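RagB/SusD domain protein (Flavobacterium johnsoniae, PDB 5J90) binds chitin, probably at the bacterial cell surface, as a SusD-type lipoprotein of a locus that lets the organism use this recalcitrant polysaccharide. Local coordinates at residues W47-Q52 against A256-S261; S57-W60 against A65-T68; S473-A476 against G481-T484. All blocks are in the same frame, centred on the assembly; numbering follows the deposited sequence.

Contact 1: W47-Q52 against A256-S261; sequences WVYQLQ and ATISSS
Ile258 faces Tyr49 and Gln50, and on the 256-261 side the whole contact is carried by this one branched side chain. Before it, Ala256 contributes backbone: its carbonyl O accepts from Ser260 N at 2.8 Å, part of the helical turn that holds Ile258 in position. The side chain of Thr257 touches Trp262, and its carbonyl O takes Ser261 N at 3.0 Å, the next bond of the same helix.

Ile258 itself points toward helix 46-54. With CG1 beside its backbone N (chi1 -60°) and CD1 continuing the chain outward (chi2 166°), the methyl at the tip reaches farthest. It arrives at the edge of the Tyr49 ring, in its plane, with CD1 3.7 Å from Tyr49 CD2, and the two side chains cross at about a right angle. The same Ile258 CD1 also lies 3.8 Å from Gln50 CB, so it lodges between the ring edge of Tyr49 and the stem of Gln50. The other branch, Ile258 CG2, meets the far end of the extended Gln50 chain, 3.9 Å from Gln50 NE2. A beta-branched residue suits the place because its two arms serve different partners, and Gln50 offers an aliphatic stem to one arm and an amide to the other. That buried amide is satisfied, since Gln50 NE2 is hydrogen-bonded to Asp264 OD2, while Tyr49 OH bonds Asp58 OD2. Next along, Ser259 takes no part across the contact, its OG hydrogen-bonded to Arg266 NH2 and Ile318 N.

Buried and lacking any hydrogen bond of its own, this apolar contact sets helix 255-261 against one side of helix 46-54; the latter packs through Val48 and Leu51 on helix 83-108, and strand 266-267 follows helix 255-261 closely.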
loop_
_atom_site.group_PDB
_atom_site.type_symbol
_atom_site.label_atom_id
_atom_site.label_comp_id
_atom_site.label_asym_id
_atom_site.label_seq_id
_atom_site.Cartn_x
_atom_site.Cartn_y
_atom_site.Cartn_z
ATOM N N TRP A 47 21.020 12.381 -25.585
ATOM C CA TRP A 47 19.580 12.561 -25.689
ATOM C C TRP A 47 18.824 11.374 -25.103
ATOM O O TRP A 47 17.701 11.529 -24.629
ATOM C CB TRP A 47 19.131 12.880 -27.133
ATOM C CG TRP A 47 19.319 11.783 -28.149
ATOM C CD1 TRP A 47 20.373 11.621 -29.007
ATOM C CD2 TRP A 47 18.405 10.722 -28.437
ATOM N NE1 TRP A 47 20.175 10.511 -29.793
ATOM C CE2 TRP A 47 18.975 9.944 -29.467
ATOM C CE3 TRP A 47 17.159 10.351 -27.922
ATOM C CZ2 TRP A 47 18.340 8.815 -29.992
ATOM C CZ3 TRP A 47 16.532 9.225 -28.438
ATOM C CH2 TRP A 47 17.122 8.474 -29.466
ATOM N N VAL A 48 19.438 10.192 -25.128
ATOM C CA VAL A 48 18.810 9.034 -24.498
ATOM C C VAL A 48 18.850 9.158 -22.971
ATOM O O VAL A 48 17.842 8.894 -22.319
ATOM C CB VAL A 48 19.397 7.688 -24.968
ATOM C CG1 VAL A 48 18.785 6.540 -24.174
ATOM C CG2 VAL A 48 19.130 7.486 -26.469
ATOM N N TYR A 49 19.982 9.564 -22.389
ATOM C CA TYR A 49 20.001 9.802 -20.942
ATOM C C TYR A 49 18.918 10.805 -20.536
ATOM O O TYR A 49 18.241 10.638 -19.513
ATOM C CB TYR A 49 21.378 10.277 -20.424
ATOM C CG TYR A 49 21.266 10.573 -18.942
ATOM C CD1 TYR A 49 21.399 9.558 -18.008
ATOM C CD2 TYR A 49 20.917 11.837 -18.485
ATOM C CE1 TYR A 49 21.232 9.801 -16.654
ATOM C CE2 TYR A 49 20.743 12.089 -17.138
ATOM C CZ TYR A 49 20.902 11.064 -16.224
ATOM O OH TYR A 49 20.713 11.317 -14.879
ATOM N N GLN A 50 18.767 11.864 -21.323
ATOM C CA GLN A 50 17.790 12.886 -21.011
ATOM C C GLN A 50 16.398 12.267 -20.841
ATOM O O GLN A 50 15.639 12.692 -19.975
ATOM C CB GLN A 50 17.772 13.956 -22.112
ATOM C CG GLN A 50 16.938 15.169 -21.770
ATOM C CD GLN A 50 16.947 16.206 -22.868
ATOM O OE1 GLN A 50 17.010 15.873 -24.055
ATOM N NE2 GLN A 50 16.875 17.468 -22.481
ATOM N N LEU A 51 16.072 11.261 -21.655
ATOM C CA LEU A 51 14.761 10.605 -21.569
ATOM C C LEU A 51 14.725 9.473 -20.531
ATOM O O LEU A 51 13.705 9.243 -19.882
ATOM C CB LEU A 51 14.332 10.080 -22.946
ATOM C CG LEU A 51 14.180 11.171 -24.008
ATOM C CD1 LEU A 51 13.942 10.524 -25.364
ATOM C CD2 LEU A 51 13.038 12.098 -23.652
ATOM N N GLN A 52 15.843 8.775 -20.371
ATOM C CA GLN A 52 15.917 7.665 -19.429
ATOM C C GLN A 52 15.816 8.134 -17.989
ATOM O O GLN A 52 15.169 7.475 -17.171
ATOM C CB GLN A 52 17.228 6.906 -19.609
ATOM C CG GLN A 52 17.279 5.647 -18.757
ATOM C CD GLN A 52 18.679 5.286 -18.299
ATOM O OE1 GLN A 52 19.601 6.106 -18.361
ATOM N NE2 GLN A 52 18.845 4.053 -17.834
ATOM N N ALA A 256 26.540 16.823 -18.554
ATOM C CA ALA A 256 27.376 17.965 -18.928
ATOM C C ALA A 256 26.887 18.598 -20.233
ATOM O O ALA A 256 26.829 19.825 -20.352
ATOM C CB ALA A 256 28.831 17.537 -19.045
ATOM N N THR A 257 26.516 17.761 -21.196
ATOM C CA THR A 257 25.990 18.231 -22.478
ATOM C C THR A 257 24.578 18.797 -22.333
ATOM O O THR A 257 24.285 19.893 -22.812
ATOM C CB THR A 257 25.987 17.091 -23.507
ATOM O OG1 THR A 257 27.337 16.692 -23.770
ATOM C CG2 THR A 257 25.324 17.524 -24.814
ATOM N N ILE A 258 23.692 18.038 -21.689
ATOM C CA ILE A 258 22.310 18.467 -21.483
ATOM C C ILE A 258 22.258 19.833 -20.809
ATOM O O ILE A 258 21.452 20.699 -21.180
ATOM C CB ILE A 258 21.533 17.422 -20.662
ATOM C CG1 ILE A 258 21.530 16.093 -21.417
ATOM C CG2 ILE A 258 20.119 17.904 -20.397
ATOM C CD1 ILE A 258 21.079 14.914 -20.556
ATOM N N SER A 259 23.146 20.042 -19.842
ATOM C CA SER A 259 23.231 21.324 -19.151
ATOM C C SER A 259 23.997 22.394 -19.950
ATOM O O SER A 259 23.401 23.356 -20.431
ATOM C CB SER A 259 23.856 21.148 -17.765
ATOM O OG SER A 259 23.916 22.388 -17.088
ATOM N N SER A 260 25.308 22.220 -20.086
ATOM C CA SER A 260 26.160 23.268 -20.650
ATOM C C SER A 260 25.910 23.557 -22.126
ATOM O O SER A 260 25.976 24.717 -22.544
ATOM C CB SER A 260 27.635 22.939 -20.429
ATOM O OG SER A 260 27.956 22.987 -19.049
ATOM N N SER A 261 25.642 22.527 -22.921
ATOM C CA SER A 261 25.457 22.729 -24.360
ATOM C C SER A 261 24.025 23.086 -24.735
ATOM O O SER A 261 23.792 24.005 -25.527
ATOM C CB SER A 261 25.902 21.497 -25.143
ATOM O OG SER A 261 27.249 21.176 -24.856
#

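Contact 2: S57-W60 against A65-T68; sequences SDIW and ATPT
Ile59 packs on the backbone of Ala65 and Thr66 where the chain leaves the short strand 64-65 and enters an ST turn, the motif in which a threonine or serine hydroxyl accepts from the backbone N two residues on. The isoleucine points from helix 57-60 toward residues 65-66. Its CG1 branch sits opposite the carbonyl carbon (chi1 -63°) and runs on fully extended, which carries CD1 out to the second segment.

The approach is loose and apolar, a hydrocarbon arm laid against main chain. Ile59 CG1 is 4.3 Å from Ala65 CA, and farther out Ile59 CD1 comes to 4.2 Å from Thr66 N. Because the methyl of Ala65 points away, the isoleucine meets the alpha carbon and peptide. The CB of Thr66 stands 4.4 Å from Ile59 CD1.

All three touching residues are buried, which suits the hydrocarbon of isoleucine and asks that the threonine hydroxyl be satisfied. Thr66 OG1 is hydrogen-bonded to the carbonyl O of Asp264, and Ala65 pairs through its backbone with Arg266 in the two-stranded antiparallel sheet. The hydroxyl also serves the turn itself: Thr68 N donates to Thr66 OG1 at 3.1 Å with a nearly straight N-H...O angle of 161°.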
loop_
_atom_site.group_PDB
_atom_site.type_symbol
_atom_site.label_atom_id
_atom_site.label_comp_id
_atom_site.label_asym_id
_atom_site.label_seq_id
_atom_site.Cartn_x
_atom_site.Cartn_y
_atom_site.Cartn_z
ATOM N N SER A 57 13.232 11.166 -12.834
ATOM C CA SER A 57 13.696 11.237 -11.458
ATOM C C SER A 57 14.726 12.341 -11.156
ATOM O O SER A 57 14.785 12.830 -10.024
ATOM C CB SER A 57 14.193 9.879 -10.984
ATOM O OG SER A 57 15.249 9.397 -11.787
ATOM N N ASP A 58 15.519 12.765 -12.147
ATOM C CA ASP A 58 16.451 13.876 -11.891
ATOM C C ASP A 58 15.706 15.144 -11.492
ATOM O O ASP A 58 16.254 16.004 -10.802
ATOM C CB ASP A 58 17.319 14.183 -13.116
ATOM C CG ASP A 58 18.492 13.227 -13.270
ATOM O OD1 ASP A 58 18.767 12.427 -12.343
ATOM O OD2 ASP A 58 19.144 13.276 -14.340
ATOM N N ILE A 59 14.454 15.251 -11.930
ATOM C CA ILE A 59 13.621 16.409 -11.634
ATOM C C ILE A 59 12.679 16.140 -10.450
ATOM O O ILE A 59 12.584 16.953 -9.536
ATOM C CB ILE A 59 12.849 16.856 -12.891
ATOM C CG1 ILE A 59 13.851 17.303 -13.970
ATOM C CG2 ILE A 59 11.861 17.959 -12.545
ATOM C CD1 ILE A 59 13.208 17.764 -15.264
ATOM N N TRP A 60 11.997 15.000 -10.447
ATOM C CA TRP A 60 11.069 14.686 -9.360
ATOM C C TRP A 60 11.776 14.622 -8.003
ATOM O O TRP A 60 11.180 14.942 -6.973
ATOM C CB TRP A 60 10.343 13.376 -9.645
ATOM C CG TRP A 60 9.490 13.393 -10.899
ATOM C CD1 TRP A 60 8.860 14.472 -11.464
ATOM C CD2 TRP A 60 9.186 12.270 -11.732
ATOM N NE1 TRP A 60 8.184 14.083 -12.598
ATOM C CE2 TRP A 60 8.374 12.738 -12.787
ATOM C CE3 TRP A 60 9.521 10.911 -11.689
ATOM C CZ2 TRP A 60 7.882 11.890 -13.782
ATOM C CZ3 TRP A 60 9.036 10.072 -12.681
ATOM C CH2 TRP A 60 8.227 10.565 -13.712
ATOM N N ALA A 65 16.006 20.978 -12.533
ATOM C CA ALA A 65 14.760 21.456 -13.135
ATOM C C ALA A 65 15.029 21.974 -14.532
ATOM O O ALA A 65 16.118 22.485 -14.812
ATOM C CB ALA A 65 14.140 22.552 -12.283
ATOM N N THR A 66 14.049 21.827 -15.415
ATOM C CA THR A 66 14.215 22.309 -16.781
ATOM C C THR A 66 13.659 23.726 -16.979
ATOM O O THR A 66 12.622 24.079 -16.416
ATOM C CB THR A 66 13.574 21.356 -17.807
ATOM O OG1 THR A 66 13.899 21.810 -19.132
ATOM C CG2 THR A 66 12.058 21.330 -17.651
ATOM N N PRO A 67 14.368 24.552 -17.773
ATOM C CA PRO A 67 13.836 25.864 -18.163
ATOM C C PRO A 67 12.977 25.775 -19.418
ATOM O O PRO A 67 12.426 26.789 -19.853
ATOM C CB PRO A 67 15.102 26.650 -18.493
ATOM C CG PRO A 67 16.011 25.615 -19.085
ATOM C CD PRO A 67 15.743 24.347 -18.262
ATOM N N THR A 68 12.862 24.581 -19.991
ATOM C CA THR A 68 12.242 24.407 -21.303
ATOM C C THR A 68 10.804 23.913 -21.198
ATOM O O THR A 68 10.515 22.952 -20.480
ATOM C CB THR A 68 13.048 23.411 -22.145
ATOM O OG1 THR A 68 14.430 23.802 -22.149
ATOM C CG2 THR A 68 12.516 23.352 -23.575
#

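Contact 3: S473-A476 against G481-T484; sequences SEKA and GVAT
The flat group at the centre of this contact is the peptide joining Glu474 to Lys475, and a methyl of Val482 sits over one of its faces. Val482 CG2 lies almost directly above the carbonyl carbon, 3.5 Å from Glu474 C, with Glu474 O equally near and Lys475 N at 3.7 Å. The methyl therefore rests on the peptide face and does not approach its edge.

The second flat group, the Glu474 carboxylate, is held from beyond the two segments, with OE1 hydrogen-bonded to Tyr151 OH and Asn478 ND2. The glutamate chain bends at CG (chi2 -74°), folding the acid back to these donors, while its base packs on the valine: Glu474 CB is 3.6 Å from Val482 CG2. Two bonds to one oxygen would be expected to steady the negative charge.

Val482 spreads its two methyls across neighbouring residues, because chi1 of 175° sets CG2 beside the backbone N, facing Glu474, and leaves CG1 for Lys475, whose CG is 4.3 Å away. Lysine suits this border: its stem gives apolar contact and its long straight chain carries the ammonium away from the valine. Behind Val482, Thr484 OG1 donates to Gly481 O at 2.7 Å, in the carbonyl plane on a lone pair, and is also hydrogen-bonded to Tyr151 N.

A valine methyl laid on a helix backbone is the packing of two consecutive short helices, 472-477 and 479-489, joined at Asn478 and lying at the periphery of the SusD-like fold.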
loop_
_atom_site.group_PDB
_atom_site.type_symbol
_atom_site.label_atom_id
_atom_site.label_comp_id
_atom_site.label_asym_id
_atom_site.label_seq_id
_atom_site.Cartn_x
_atom_site.Cartn_y
_atom_site.Cartn_z
ATOM N N SER A 473 6.023 -0.103 -25.836
ATOM C CA SER A 473 6.549 -1.267 -26.541
ATOM C C SER A 473 5.957 -2.545 -25.962
ATOM O O SER A 473 5.747 -3.533 -26.675
ATOM C CB SER A 473 8.073 -1.313 -26.489
ATOM O OG SER A 473 8.503 -1.539 -25.150
ATOM N N GLU A 474 5.679 -2.518 -24.661
ATOM C CA GLU A 474 5.113 -3.664 -23.962
ATOM C C GLU A 474 3.627 -3.837 -24.248
ATOM O O GLU A 474 3.168 -4.953 -24.479
ATOM C CB GLU A 474 5.385 -3.534 -22.458
ATOM C CG GLU A 474 6.828 -3.836 -22.094
ATOM C CD GLU A 474 7.109 -5.316 -22.157
ATOM O OE1 GLU A 474 6.392 -6.083 -21.475
ATOM O OE2 GLU A 474 8.036 -5.719 -22.895
ATOM N N LYS A 475 2.881 -2.739 -24.244
ATOM C CA LYS A 475 1.474 -2.824 -24.630
ATOM C C LYS A 475 1.326 -3.282 -26.075
ATOM O O LYS A 475 0.360 -3.959 -26.420
ATOM C CB LYS A 475 0.779 -1.484 -24.440
ATOM C CG LYS A 475 0.635 -1.062 -23.010
ATOM C CD LYS A 475 0.076 0.335 -22.983
ATOM C CE LYS A 475 -0.270 0.769 -21.595
ATOM N NZ LYS A 475 -0.847 2.137 -21.641
ATOM N N ALA A 476 2.285 -2.922 -26.920
ATOM C CA ALA A 476 2.241 -3.297 -28.334
ATOM C C ALA A 476 2.630 -4.752 -28.569
ATOM O O ALA A 476 1.902 -5.498 -29.232
ATOM C CB ALA A 476 3.142 -2.371 -29.160
ATOM N N GLY A 481 1.554 -9.890 -21.271
ATOM C CA GLY A 481 2.461 -9.640 -20.163
ATOM C C GLY A 481 2.041 -8.405 -19.393
ATOM O O GLY A 481 2.020 -8.411 -18.155
ATOM N N VAL A 482 1.712 -7.334 -20.101
ATOM C CA VAL A 482 1.251 -6.129 -19.428
ATOM C C VAL A 482 0.038 -6.419 -18.542
ATOM O O VAL A 482 -0.064 -5.897 -17.433
ATOM C CB VAL A 482 0.956 -4.996 -20.425
ATOM C CG1 VAL A 482 0.351 -3.791 -19.707
ATOM C CG2 VAL A 482 2.235 -4.609 -21.155
ATOM N N ALA A 483 -0.875 -7.260 -19.017
ATOM C CA ALA A 483 -2.032 -7.633 -18.207
ATOM C C ALA A 483 -1.599 -8.256 -16.884
ATOM O O ALA A 483 -2.192 -7.958 -15.835
ATOM C CB ALA A 483 -2.968 -8.577 -18.984
ATOM N N THR A 484 -0.583 -9.117 -16.913
ATOM C CA THR A 484 -0.062 -9.677 -15.663
ATOM C C THR A 484 0.567 -8.589 -14.795
ATOM O O THR A 484 0.442 -8.628 -13.569
ATOM C CB THR A 484 0.924 -10.868 -15.855
ATOM O OG1 THR A 484 2.178 -10.408 -16.387
ATOM C CG2 THR A 484 0.322 -11.951 -16.765
#

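How the contacts relate
Contacts 1 and 2 are close neighbours, their centres 11 Å apart on the same side of the chain's centre, and they touch where Tyr49 OH lies 2.6 Å from Asp58 OD2, a probable hydrogen bond. Helices 46-54 and 57-60 follow directly in sequence, so contact 2 comes within the long span that contact 1 bridges. Asp264 is common to both surroundings, and the pairing of strands 64-65 and 266-267 ties the two regions together. Contact 3 comes much later, its centre 28 Å from either. Contact 1 thus joins an early helix to a middle one, contact 2 is a local closure in the early part, and the third joins two consecutive late helices.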